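Long-range contacts in metagenomic carboxyl esterase MGS0156 (Uncultured organism, PDB 5D8M), which probably hydrolyses carboxylic ester bonds, as an esterase whose parallel sheet and flanking helices resemble the alpha/beta-hydrolase fold: residues G86-L91 with A120-R125; I138-V143 with V169-L174; D150-V155 with A176-V181; V243-L248 with A284-G289. One frame throughout, in Å; residues are numbered along the deposited sequence.

All four contacts belong to one parallel sheet, its helices and one loop. Interactions 1 and 3, with centres about 9 Å apart, lie on the neighbouring strands 87-92 and 151-157, and a salt bridge from Arg88 NE to Asp150 OD2 (2.7 Å) ties them together. Interaction 3 meets interaction 4 one strand further on, where Val181 N lies 2.8 Å from Arg244 O. Interaction 2 covers one face of this sheet: Val143 CG2 reaches to 3.6 Å from Phe154 CZ, and its segments alternate with those of interaction 3 along the chain. Strand 151-157 runs into the turn before helix 159-170, the probable nucleophile elbow of the esterase.

Interaction 1 of 4, residues G86-L91 with A120-R125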
loop_
_atom_site.group_PDB
_atom_site.type_symbol
_atom_site.label_atom_id
_atom_site.label_comp_id
_atom_site.label_asym_id
_atom_site.label_seq_id
_atom_site.Cartn_x
_atom_site.Cartn_y
_atom_site.Cartn_z
ATOM N N GLY A 86 0.754 -10.683 20.248
ATOM C CA GLY A 86 -0.667 -10.697 19.927
ATOM C C GLY A 86 -1.057 -9.684 18.845
ATOM O O GLY A 86 -2.169 -9.162 18.843
ATOM N N ILE A 87 -0.141 -9.397 17.930
ATOM C CA ILE A 87 -0.424 -8.465 16.838
ATOM C C ILE A 87 -1.163 -9.195 15.720
ATOM O O ILE A 87 -0.823 -10.324 15.391
ATOM C CB ILE A 87 0.876 -7.814 16.297
ATOM C CG1 ILE A 87 1.418 -6.842 17.342
ATOM C CG2 ILE A 87 0.646 -7.102 14.935
ATOM C CD1 ILE A 87 2.710 -6.169 16.950
ATOM N N ARG A 88 -2.191 -8.552 15.178
ATOM C CA ARG A 88 -2.880 -9.034 13.999
ATOM C C ARG A 88 -2.742 -8.019 12.872
ATOM O O ARG A 88 -3.073 -6.852 13.035
ATOM C CB ARG A 88 -4.364 -9.299 14.282
ATOM C CG ARG A 88 -5.147 -9.673 13.020
ATOM C CD ARG A 88 -6.600 -9.989 13.369
ATOM N NE ARG A 88 -6.707 -11.082 14.329
ATOM C CZ ARG A 88 -6.717 -12.367 14.005
ATOM N NH1 ARG A 88 -6.642 -12.749 12.738
ATOM N NH2 ARG A 88 -6.800 -13.270 14.949
ATOM N N LEU A 89 -2.228 -8.486 11.743
ATOM C CA LEU A 89 -2.132 -7.701 10.535
ATOM C C LEU A 89 -3.473 -7.799 9.795
ATOM O O LEU A 89 -3.907 -8.885 9.409
ATOM C CB LEU A 89 -0.983 -8.206 9.657
ATOM C CG LEU A 89 0.364 -8.412 10.357
ATOM C CD1 LEU A 89 1.377 -9.040 9.379
ATOM C CD2 LEU A 89 0.893 -7.095 10.928
ATOM N N VAL A 90 -4.141 -6.664 9.672
ATOM C CA VAL A 90 -5.371 -6.564 8.915
ATOM C C VAL A 90 -5.030 -6.019 7.533
ATOM O O VAL A 90 -4.669 -4.851 7.382
ATOM C CB VAL A 90 -6.393 -5.668 9.629
ATOM C CG1 VAL A 90 -7.702 -5.666 8.851
ATOM C CG2 VAL A 90 -6.611 -6.194 11.077
ATOM N N LEU A 91 -5.136 -6.892 6.544
ATOM C CA LEU A 91 -4.741 -6.630 5.172
ATOM C C LEU A 91 -5.907 -6.039 4.382
ATOM O O LEU A 91 -6.957 -6.627 4.322
ATOM C CB LEU A 91 -4.270 -7.919 4.505
ATOM C CG LEU A 91 -3.256 -8.760 5.276
ATOM C CD1 LEU A 91 -3.035 -10.155 4.613
ATOM C CD2 LEU A 91 -1.948 -7.989 5.375
ATOM N N ALA A 120 -0.739 -12.920 13.550
ATOM C CA ALA A 120 -2.005 -13.344 12.935
ATOM C C ALA A 120 -2.335 -12.433 11.746
ATOM O O ALA A 120 -1.888 -11.285 11.691
ATOM C CB ALA A 120 -3.156 -13.325 13.976
ATOM N N THR A 121 -3.090 -12.952 10.778
ATOM C CA THR A 121 -3.476 -12.131 9.632
ATOM C C THR A 121 -4.951 -12.307 9.309
ATOM O O THR A 121 -5.489 -13.410 9.385
ATOM C CB THR A 121 -2.668 -12.479 8.350
ATOM O OG1 THR A 121 -2.968 -13.812 7.923
ATOM C CG2 THR A 121 -1.180 -12.385 8.603
ATOM N N THR A 122 -5.585 -11.212 8.934
ATOM C CA THR A 122 -6.950 -11.220 8.432
ATOM C C THR A 122 -6.969 -10.454 7.121
ATOM O O THR A 122 -6.436 -9.363 7.058
ATOM C CB THR A 122 -7.924 -10.558 9.429
ATOM O OG1 THR A 122 -8.063 -11.391 10.576
ATOM C CG2 THR A 122 -9.281 -10.342 8.797
ATOM N N LEU A 123 -7.558 -11.031 6.084
ATOM C CA LEU A 123 -7.748 -10.327 4.831
ATOM C C LEU A 123 -9.156 -9.719 4.743
ATOM O O LEU A 123 -10.153 -10.418 4.847
ATOM C CB LEU A 123 -7.516 -11.277 3.647
ATOM C CG LEU A 123 -7.800 -10.703 2.256
ATOM C CD1 LEU A 123 -6.906 -9.504 1.946
ATOM C CD2 LEU A 123 -7.599 -11.799 1.202
ATOM N N VAL A 124 -9.232 -8.419 4.499
ATOM C CA VAL A 124 -10.516 -7.761 4.322
ATOM C C VAL A 124 -10.907 -7.755 2.840
ATOM O O VAL A 124 -10.101 -7.423 1.970
ATOM C CB VAL A 124 -10.470 -6.316 4.866
ATOM C CG1 VAL A 124 -11.824 -5.597 4.611
ATOM C CG2 VAL A 124 -10.137 -6.356 6.350
ATOM N N ARG A 125 -12.127 -8.179 2.540
ATOM C CA ARG A 125 -12.629 -8.044 1.173
ATOM C C ARG A 125 -13.316 -6.688 1.067
ATOM O O ARG A 125 -14.284 -6.432 1.771
ATOM C CB ARG A 125 -13.602 -9.175 0.814
ATOM C CG ARG A 125 -14.231 -9.002 -0.561
ATOM C CD ARG A 125 -14.991 -10.249 -1.005
ATOM N NE ARG A 125 -15.746 -9.993 -2.229
ATOM C CZ ARG A 125 -16.338 -10.926 -2.970
ATOM N NH1 ARG A 125 -16.278 -12.214 -2.621
ATOM N NH2 ARG A 125 -17.012 -10.560 -4.053
HETATM O O HOH W 1 -6.636 -15.435 11.881
#
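Ala120 opens the pairing with its N-H on Ile87 O, a 3.2 Å bond, and its own carbonyl takes Leu89 N at 2.8 Å. Its methyl lies under the Arg88 guanidinium, with CB 3.7 Å from CZ, toward the rim of one flat face. Thr121 turns to the other side of the sheet, beside Leu89 and Leu91. Its hydroxyl is held outside the pair by Glu115 and Arg111, while its CA-H leans on Leu89 O.

Thr122 does most on the Arg88 side. Its N-H reaches Leu89 O, its carbonyl takes Leu91 N in a nearly straight 2.8 Å bond (172° at the hydrogen), and its OG1 receives Arg88 NH1 at 2.9 Å. That last bond is bent, 130° at the hydrogen, because OG1 sits well off the guanidinium plane. Arg88 starts out with CG opposite the backbone N (chi1 174°) and then folds at chi3, which brings NH1 back over Thr122. Its NE goes instead to Asp150, and a water in the guanidinium plane takes another N-H of NH1.

Leu123 lays CD1 against Leu91 CB at 4.0 Å. Val124 then gives its N-H to Leu91 O at 2.9 Å, and its CG2 meets Val90 CG1 at 3.6 Å.

With Arg88 paired to Ala120 and Leu91 to Leu123, this is the regular parallel register of a beta-alpha-beta unit, with helix 111-116 as the connection, and strand 120-123 forms an edge of an alpha/beta-hydrolase-like sheet.

Interaction 2 of 4, residues I138-V143 with V169-L174; sequences IIHEVV and VSYPDL
His140 and Tyr171 lie ring against ring in an offset stack, with planes only 10° apart and centroids 3.9 Å from each other. Each ring also slides over the other's CB, so the two side chains overlap from CB outward. With CG opposite its backbone N (chi1 -176°), His140 reaches from helix 132-143 to Tyr171. On the opposite face of the Tyr171 ring, Ser170 CB lies near the rim.

Next to this pair, toward the sheet, the packing is closed and apolar. Leu174 CD1 nestles against Val143 CG1 at 3.6 Å, the two side chains crossing at about a right angle, and Leu174 CD2 only brushes Ile139 CG2 at 4.5 Å. All three residues also rest on Phe154, so helices 132-143 and 172-177 cover the same face of the parallel sheet, as helices do in alpha/beta hydrolases. Tyr171 holds the joint between helix 159-170 and helix 172-177, at the N-cap position of the latter.

The outer side is polar. His140 NE2 donates to Asp173 OD2 at 2.8 Å, nearly straight. OD2 lies in the imidazole plane, while NE2 meets it from the syn side, tilted out of the carboxylate plane. The carboxylate stands almost upright to the ring, 79° between planes, and Asp173 itself is exposed to solvent.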
loop_
_atom_site.group_PDB
_atom_site.type_symbol
_atom_site.label_atom_id
_atom_site.label_comp_id
_atom_site.label_asym_id
_atom_site.label_seq_id
_atom_site.Cartn_x
_atom_site.Cartn_y
_atom_site.Cartn_z
ATOM N N ILE A 138 -17.201 -1.161 5.498
ATOM C CA ILE A 138 -16.881 -2.585 5.488
ATOM C C ILE A 138 -15.762 -2.887 6.491
ATOM O O ILE A 138 -15.855 -3.823 7.299
ATOM C CB ILE A 138 -16.470 -3.043 4.059
ATOM C CG1 ILE A 138 -17.710 -3.024 3.168
ATOM C CG2 ILE A 138 -15.801 -4.433 4.090
ATOM C CD1 ILE A 138 -17.433 -3.219 1.649
ATOM N N ILE A 139 -14.723 -2.061 6.443
ATOM C CA ILE A 139 -13.558 -2.223 7.297
ATOM C C ILE A 139 -13.951 -2.056 8.765
ATOM O O ILE A 139 -13.587 -2.874 9.628
ATOM C CB ILE A 139 -12.463 -1.219 6.899
ATOM C CG1 ILE A 139 -11.961 -1.543 5.483
ATOM C CG2 ILE A 139 -11.324 -1.262 7.893
ATOM C CD1 ILE A 139 -11.188 -0.392 4.834
ATOM N N HIS A 140 -14.720 -1.011 9.035
ATOM C CA HIS A 140 -15.287 -0.785 10.353
ATOM C C HIS A 140 -16.013 -2.030 10.903
ATOM O O HIS A 140 -15.820 -2.412 12.061
ATOM C CB HIS A 140 -16.256 0.397 10.293
ATOM C CG HIS A 140 -16.820 0.783 11.617
ATOM N ND1 HIS A 140 -18.132 1.174 11.774
ATOM C CD2 HIS A 140 -16.251 0.865 12.844
ATOM C CE1 HIS A 140 -18.347 1.478 13.043
ATOM N NE2 HIS A 140 -17.223 1.294 13.714
ATOM N N GLU A 141 -16.843 -2.670 10.085
ATOM C CA GLU A 141 -17.599 -3.829 10.573
ATOM C C GLU A 141 -16.704 -5.060 10.799
ATOM O O GLU A 141 -16.933 -5.854 11.715
ATOM C CB GLU A 141 -18.726 -4.194 9.603
ATOM C CG GLU A 141 -19.757 -3.110 9.392
ATOM C CD GLU A 141 -20.452 -2.689 10.677
ATOM O OE1 GLU A 141 -20.785 -1.494 10.791
ATOM O OE2 GLU A 141 -20.678 -3.545 11.567
ATOM N N VAL A 142 -15.704 -5.234 9.953
ATOM C CA VAL A 142 -14.795 -6.367 10.089
ATOM C C VAL A 142 -13.998 -6.268 11.396
ATOM O O VAL A 142 -13.974 -7.194 12.191
ATOM C CB VAL A 142 -13.798 -6.467 8.894
ATOM C CG1 VAL A 142 -12.656 -7.448 9.230
ATOM C CG2 VAL A 142 -14.524 -6.912 7.626
ATOM N N VAL A 143 -13.346 -5.133 11.604
ATOM C CA VAL A 143 -12.484 -4.967 12.767
ATOM C C VAL A 143 -13.270 -5.079 14.074
ATOM O O VAL A 143 -12.774 -5.663 15.054
ATOM C CB VAL A 143 -11.736 -3.642 12.678
ATOM C CG1 VAL A 143 -10.934 -3.388 13.956
ATOM C CG2 VAL A 143 -10.816 -3.690 11.492
ATOM N N VAL A 169 -10.943 8.268 10.247
ATOM C CA VAL A 169 -11.519 9.585 10.409
ATOM C C VAL A 169 -13.016 9.531 10.682
ATOM O O VAL A 169 -13.542 10.342 11.438
ATOM C CB VAL A 169 -11.249 10.454 9.161
ATOM C CG1 VAL A 169 -12.080 11.732 9.204
ATOM C CG2 VAL A 169 -9.759 10.793 9.082
ATOM N N SER A 170 -13.713 8.579 10.072
ATOM C CA SER A 170 -15.171 8.486 10.222
ATOM C C SER A 170 -15.626 7.800 11.508
ATOM O O SER A 170 -16.691 8.116 12.042
ATOM C CB SER A 170 -15.777 7.734 9.037
ATOM O OG SER A 170 -15.596 8.481 7.852
ATOM N N TYR A 171 -14.838 6.849 11.995
ATOM C CA TYR A 171 -15.277 6.032 13.127
ATOM C C TYR A 171 -14.297 6.120 14.278
ATOM O O TYR A 171 -13.325 5.394 14.309
ATOM C CB TYR A 171 -15.451 4.575 12.674
ATOM C CG TYR A 171 -16.330 4.442 11.446
ATOM C CD1 TYR A 171 -17.710 4.591 11.546
ATOM C CD2 TYR A 171 -15.794 4.157 10.200
ATOM C CE1 TYR A 171 -18.530 4.469 10.437
ATOM C CE2 TYR A 171 -16.608 4.040 9.075
ATOM C CZ TYR A 171 -17.975 4.193 9.199
ATOM O OH TYR A 171 -18.798 4.074 8.097
ATOM N N PRO A 172 -14.546 7.029 15.230
ATOM C CA PRO A 172 -13.679 7.142 16.410
ATOM C C PRO A 172 -13.486 5.818 17.152
ATOM O O PRO A 172 -12.435 5.595 17.734
ATOM C CB PRO A 172 -14.423 8.143 17.300
ATOM C CG PRO A 172 -15.227 8.958 16.350
ATOM C CD PRO A 172 -15.620 8.039 15.223
ATOM N N ASP A 173 -14.484 4.946 17.145
ATOM C CA ASP A 173 -14.313 3.669 17.822
ATOM C C ASP A 173 -13.295 2.776 17.095
ATOM O O ASP A 173 -12.563 2.021 17.738
ATOM C CB ASP A 173 -15.656 2.952 17.972
ATOM C CG ASP A 173 -16.394 2.792 16.652
ATOM O OD1 ASP A 173 -16.279 3.676 15.776
ATOM O OD2 ASP A 173 -17.113 1.784 16.499
ATOM N N LEU A 174 -13.234 2.859 15.764
ATOM C CA LEU A 174 -12.194 2.139 15.037
ATOM C C LEU A 174 -10.816 2.746 15.344
ATOM O O LEU A 174 -9.837 2.034 15.558
ATOM C CB LEU A 174 -12.462 2.166 13.532
ATOM C CG LEU A 174 -11.345 1.561 12.698
ATOM C CD1 LEU A 174 -11.204 0.080 13.070
ATOM C CD2 LEU A 174 -11.614 1.722 11.208
#

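Interaction 3 of 4, residues D150-V155 with A176-V181; sequences DTIVFV and ARTAAV
Arg177 grips the backbone oxygen of Asp150 end-on with two nitrogens: NH1 and NH2 each lie 3.0 Å from Asp150 O, with that oxygen in the guanidinium plane. NH1 comes in nearly along the C=O axis, NH2 from well off it. The side chain bends at chi2 (71°), which swings the guanidinium back toward strand 151-157, and one flat face settles on Ile152 CG1, 3.6 Å from CZ. Two bonds and a covered face together fix how the group is turned.

The backbone bonds are less regular. Ile152 O takes Ala179 N at 3.0 Å and, weakly, Ala180 N as well. Ala179, with a helical psi, interrupts the regular pairing, much as in a beta bulge. Normal pairing resumes where Phe154 N reaches Ala180 O at 2.9 Å. Ahead of the irregularity, a water joins Ile152 N to Arg177 O.

Apolar contacts follow on both faces. On one, Ala180 CB sits 4.1 Å from both methyls of Val153; on the other, Val181 CG2 approaches Phe154 CD2 obliquely, and the Thr178 CG2 methyl also touches that ring. At the irregular residue, Thr151 CG2 meets Ala179 CB at 3.6 Å.

One polar atom joins this packing: the Thr178 hydroxyl lies in the plane of the Phe154 ring at its edge, OG1 3.4 Å from CE2, and is itself bonded to Leu174 O.

Helices 159-170 and 172-177 connect these parallel strands, and the pair probably corresponds to the central beta-alpha-beta crossover of an alpha/beta hydrolase, in which the first strand leads to the nucleophile elbow.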
loop_
_atom_site.group_PDB
_atom_site.type_symbol
_atom_site.label_atom_id
_atom_site.label_comp_id
_atom_site.label_asym_id
_atom_site.label_seq_id
_atom_site.Cartn_x
_atom_site.Cartn_y
_atom_site.Cartn_z
ATOM N N ASP A 150 -6.381 -8.463 20.565
ATOM C CA ASP A 150 -5.417 -8.370 19.478
ATOM C C ASP A 150 -4.959 -6.938 19.308
ATOM O O ASP A 150 -5.749 -6.007 19.442
ATOM C CB ASP A 150 -6.007 -8.870 18.155
ATOM C CG ASP A 150 -6.043 -10.391 18.052
ATOM O OD1 ASP A 150 -5.491 -11.078 18.932
ATOM O OD2 ASP A 150 -6.592 -10.895 17.046
ATOM N N THR A 151 -3.687 -6.759 19.005
ATOM C CA THR A 151 -3.217 -5.441 18.612
ATOM C C THR A 151 -3.356 -5.281 17.091
ATOM O O THR A 151 -2.738 -6.009 16.309
ATOM C CB THR A 151 -1.772 -5.206 19.085
ATOM O OG1 THR A 151 -1.733 -5.303 20.515
ATOM C CG2 THR A 151 -1.319 -3.824 18.693
ATOM N N ILE A 152 -4.209 -4.347 16.683
ATOM C CA ILE A 152 -4.586 -4.204 15.285
ATOM C C ILE A 152 -3.585 -3.344 14.505
ATOM O O ILE A 152 -3.363 -2.171 14.834
ATOM C CB ILE A 152 -5.995 -3.593 15.163
ATOM C CG1 ILE A 152 -7.018 -4.525 15.816
ATOM C CG2 ILE A 152 -6.336 -3.322 13.707
ATOM C CD1 ILE A 152 -7.084 -5.922 15.167
ATOM N N VAL A 153 -2.958 -3.955 13.501
ATOM C CA VAL A 153 -2.054 -3.244 12.609
ATOM C C VAL A 153 -2.532 -3.408 11.167
ATOM O O VAL A 153 -2.429 -4.489 10.597
ATOM C CB VAL A 153 -0.600 -3.754 12.756
ATOM C CG1 VAL A 153 0.320 -3.095 11.688
ATOM C CG2 VAL A 153 -0.091 -3.476 14.169
ATOM N N PHE A 154 -3.078 -2.346 10.583
ATOM C CA PHE A 154 -3.487 -2.396 9.184
ATOM C C PHE A 154 -2.253 -2.441 8.298
ATOM O O PHE A 154 -1.286 -1.716 8.542
ATOM C CB PHE A 154 -4.338 -1.177 8.798
ATOM C CG PHE A 154 -5.745 -1.205 9.361
ATOM C CD1 PHE A 154 -6.725 -1.970 8.759
ATOM C CD2 PHE A 154 -6.077 -0.458 10.492
ATOM C CE1 PHE A 154 -8.030 -2.003 9.254
ATOM C CE2 PHE A 154 -7.385 -0.483 10.996
ATOM C CZ PHE A 154 -8.365 -1.254 10.365
ATOM N N VAL A 155 -2.290 -3.317 7.295
ATOM C CA VAL A 155 -1.311 -3.307 6.224
ATOM C C VAL A 155 -2.093 -3.209 4.934
ATOM O O VAL A 155 -2.877 -4.104 4.609
ATOM C CB VAL A 155 -0.427 -4.558 6.221
ATOM C CG1 VAL A 155 0.593 -4.470 5.100
ATOM C CG2 VAL A 155 0.286 -4.692 7.582
ATOM N N ALA A 176 -9.839 4.267 18.042
ATOM C CA ALA A 176 -9.456 3.870 19.401
ATOM C C ALA A 176 -9.007 2.407 19.455
ATOM O O ALA A 176 -8.264 2.007 20.334
ATOM C CB ALA A 176 -10.606 4.098 20.350
ATOM N N ARG A 177 -9.469 1.616 18.502
ATOM C CA ARG A 177 -9.162 0.194 18.435
ATOM C C ARG A 177 -7.829 -0.097 17.704
ATOM O O ARG A 177 -7.256 -1.182 17.816
ATOM C CB ARG A 177 -10.318 -0.519 17.721
ATOM C CG ARG A 177 -10.187 -2.010 17.583
ATOM C CD ARG A 177 -10.354 -2.706 18.931
ATOM N NE ARG A 177 -10.069 -4.130 18.797
ATOM C CZ ARG A 177 -8.855 -4.661 18.936
ATOM N NH1 ARG A 177 -7.818 -3.882 19.228
ATOM N NH2 ARG A 177 -8.682 -5.973 18.783
ATOM N N THR A 178 -7.353 0.878 16.939
ATOM C CA THR A 178 -6.276 0.638 15.976
ATOM C C THR A 178 -4.927 1.105 16.513
ATOM O O THR A 178 -4.803 2.259 16.927
ATOM C CB THR A 178 -6.577 1.364 14.642
ATOM O OG1 THR A 178 -7.809 0.865 14.099
ATOM C CG2 THR A 178 -5.450 1.156 13.617
ATOM N N ALA A 179 -3.912 0.244 16.475
ATOM C CA ALA A 179 -2.569 0.666 16.890
ATOM C C ALA A 179 -1.763 1.339 15.760
ATOM O O ALA A 179 -1.012 2.290 15.997
ATOM C CB ALA A 179 -1.791 -0.502 17.439
ATOM N N ALA A 180 -1.910 0.848 14.544
ATOM C CA ALA A 180 -1.027 1.298 13.473
ATOM C C ALA A 180 -1.631 1.094 12.105
ATOM O O ALA A 180 -2.437 0.169 11.903
ATOM C CB ALA A 180 0.316 0.566 13.564
ATOM N N VAL A 181 -1.252 1.971 11.170
ATOM C CA VAL A 181 -1.547 1.779 9.749
ATOM C C VAL A 181 -0.277 1.803 8.957
ATOM O O VAL A 181 0.465 2.772 9.028
ATOM C CB VAL A 181 -2.448 2.874 9.171
ATOM C CG1 VAL A 181 -2.661 2.628 7.664
ATOM C CG2 VAL A 181 -3.778 2.933 9.937
HETATM O O HOH W 2 -4.875 -2.440 18.669
#

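Interaction 4 of 4, residues V243-L248 with A284-G289; sequences VRYYSL and AIIPGG
Tyr245 meets the loop 284-289 with its CB, set 3.7 Å from Ile286 CG2, the two side chains crossing at about a right angle. With CG1 anti to its carbonyl carbon (chi1 -57°), Ile286 divides its branches: CG2 lies against Tyr245, CG1 beside the Ser247 hydroxyl. The phenol then leads away from the loop, and its OH bonds to Pro240 O. On the backbone, Tyr245 O comes to 3.3 Å from Gly289 CA, a close approach at a residue with no side chain, and a water accepts from Tyr245 N.

Tyr246 turns its ring to the other face of the strand, where helix 324-338 covers it and Asp338 takes its hydroxyl; toward the loop it offers little more than its carbonyl.

Ser247 carries the one direct hydrogen bond of the contact. Its OG accepts Ile286 N at 2.9 Å, almost straight at 170°, while Ile286 CG1 packs 3.5 Å from the same oxygen. A second water sits 2.7 Å from Ser247 OG and donates to Ile286 O at 2.9 Å, so the hydroxyl holds Ile286 N directly and Ile286 O by way of the water.

Leu248 O reaches the loop through a single bridging water, which donates to it and, at 2.6 Å, to Ala284 O.

Ile286 to Gly289 forms a type II beta turn, with Gly288 at the positive phi of its third position. The turn delivers the chain into strand 290-293, whose Thr290 pairs with Tyr245, closing another parallel crossover of the alpha/beta-hydrolase-like sheet.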
loop_
_atom_site.group_PDB
_atom_site.type_symbol
_atom_site.label_atom_id
_atom_site.label_comp_id
_atom_site.label_asym_id
_atom_site.label_seq_id
_atom_site.Cartn_x
_atom_site.Cartn_y
_atom_site.Cartn_z
ATOM N N VAL A 243 -3.045 6.776 16.651
ATOM C CA VAL A 243 -2.645 5.734 15.687
ATOM C C VAL A 243 -1.261 6.067 15.079
ATOM O O VAL A 243 -0.983 7.225 14.795
ATOM C CB VAL A 243 -3.682 5.602 14.550
ATOM C CG1 VAL A 243 -3.263 4.510 13.550
ATOM C CG2 VAL A 243 -5.074 5.337 15.114
ATOM N N ARG A 244 -0.380 5.085 14.917
ATOM C CA ARG A 244 0.903 5.338 14.264
ATOM C C ARG A 244 0.822 5.004 12.773
ATOM O O ARG A 244 0.239 3.993 12.398
ATOM C CB ARG A 244 2.003 4.527 14.922
ATOM C CG ARG A 244 2.027 4.668 16.436
ATOM C CD ARG A 244 2.937 5.759 16.880
ATOM N NE ARG A 244 4.204 5.193 17.337
ATOM C CZ ARG A 244 4.437 4.749 18.572
ATOM N NH1 ARG A 244 3.495 4.815 19.512
ATOM N NH2 ARG A 244 5.627 4.243 18.866
ATOM N N TYR A 245 1.423 5.843 11.931
ATOM C CA TYR A 245 1.368 5.634 10.488
ATOM C C TYR A 245 2.756 5.345 9.931
ATOM O O TYR A 245 3.757 5.931 10.374
ATOM C CB TYR A 245 0.746 6.859 9.797
ATOM C CG TYR A 245 -0.598 7.208 10.393
ATOM C CD1 TYR A 245 -1.753 6.564 9.973
ATOM C CD2 TYR A 245 -0.709 8.155 11.403
ATOM C CE1 TYR A 245 -2.981 6.863 10.536
ATOM C CE2 TYR A 245 -1.930 8.461 11.969
ATOM C CZ TYR A 245 -3.064 7.814 11.535
ATOM O OH TYR A 245 -4.294 8.134 12.109
ATOM N N TYR A 246 2.803 4.437 8.964
ATOM C CA TYR A 246 4.050 4.024 8.345
ATOM C C TYR A 246 3.831 3.876 6.858
ATOM O O TYR A 246 2.763 3.425 6.435
ATOM C CB TYR A 246 4.550 2.688 8.925
ATOM C CG TYR A 246 4.590 2.634 10.445
ATOM C CD1 TYR A 246 3.452 2.308 11.175
ATOM C CD2 TYR A 246 5.773 2.871 11.138
ATOM C CE1 TYR A 246 3.483 2.240 12.579
ATOM C CE2 TYR A 246 5.819 2.801 12.528
ATOM C CZ TYR A 246 4.669 2.491 13.237
ATOM O OH TYR A 246 4.707 2.402 14.591
ATOM N N SER A 247 4.836 4.219 6.053
ATOM C CA SER A 247 4.643 4.149 4.606
ATOM C C SER A 247 5.857 3.551 3.898
ATOM O O SER A 247 7.017 3.856 4.247
ATOM C CB SER A 247 4.363 5.550 4.030
ATOM O OG SER A 247 3.215 6.151 4.636
ATOM N N LEU A 248 5.552 2.727 2.898
ATOM C CA LEU A 248 6.494 2.212 1.914
ATOM C C LEU A 248 6.032 2.704 0.556
ATOM O O LEU A 248 4.858 2.567 0.225
ATOM C CB LEU A 248 6.540 0.687 1.938
ATOM C CG LEU A 248 7.200 0.080 3.173
ATOM C CD1 LEU A 248 6.652 -1.335 3.384
ATOM C CD2 LEU A 248 8.709 0.019 2.989
ATOM N N ALA A 284 2.675 8.837 -2.018
ATOM C CA ALA A 284 2.424 7.544 -1.395
ATOM C C ALA A 284 2.926 7.494 0.035
ATOM O O ALA A 284 3.188 6.403 0.587
ATOM C CB ALA A 284 3.081 6.413 -2.227
ATOM N N ILE A 285 3.071 8.671 0.636
ATOM C CA ILE A 285 3.584 8.741 1.982
ATOM C C ILE A 285 2.606 9.482 2.881
ATOM O O ILE A 285 2.242 10.636 2.612
ATOM C CB ILE A 285 4.969 9.413 1.995
ATOM C CG1 ILE A 285 5.941 8.553 1.155
ATOM C CG2 ILE A 285 5.481 9.560 3.447
ATOM C CD1 ILE A 285 7.246 9.246 0.800
ATOM N N ILE A 286 2.175 8.811 3.944
ATOM C CA ILE A 286 1.269 9.416 4.916
ATOM C C ILE A 286 1.992 10.508 5.723
ATOM O O ILE A 286 2.961 10.224 6.431
ATOM C CB ILE A 286 0.693 8.350 5.880
ATOM C CG1 ILE A 286 -0.032 7.238 5.084
ATOM C CG2 ILE A 286 -0.174 9.024 6.970
ATOM C CD1 ILE A 286 -0.490 5.992 5.962
ATOM N N PRO A 287 1.519 11.764 5.622
ATOM C CA PRO A 287 2.213 12.843 6.334
ATOM C C PRO A 287 2.113 12.655 7.855
ATOM O O PRO A 287 1.107 12.126 8.336
ATOM C CB PRO A 287 1.492 14.118 5.857
ATOM C CG PRO A 287 0.150 13.658 5.383
ATOM C CD PRO A 287 0.377 12.255 4.827
ATOM N N GLY A 288 3.159 13.040 8.578
ATOM C CA GLY A 288 3.211 12.880 10.027
ATOM C C GLY A 288 3.557 11.458 10.460
ATOM O O GLY A 288 3.638 11.175 11.651
ATOM N N GLY A 289 3.744 10.559 9.493
ATOM C CA GLY A 289 4.099 9.187 9.795
ATOM C C GLY A 289 5.588 8.871 9.774
ATOM O O GLY A 289 6.438 9.757 9.905
HETATM O O HOH W 3 2.718 8.279 13.263
HETATM O O HOH W 4 3.968 7.516 6.887
HETATM O O HOH W 5 2.459 3.914 0.738
#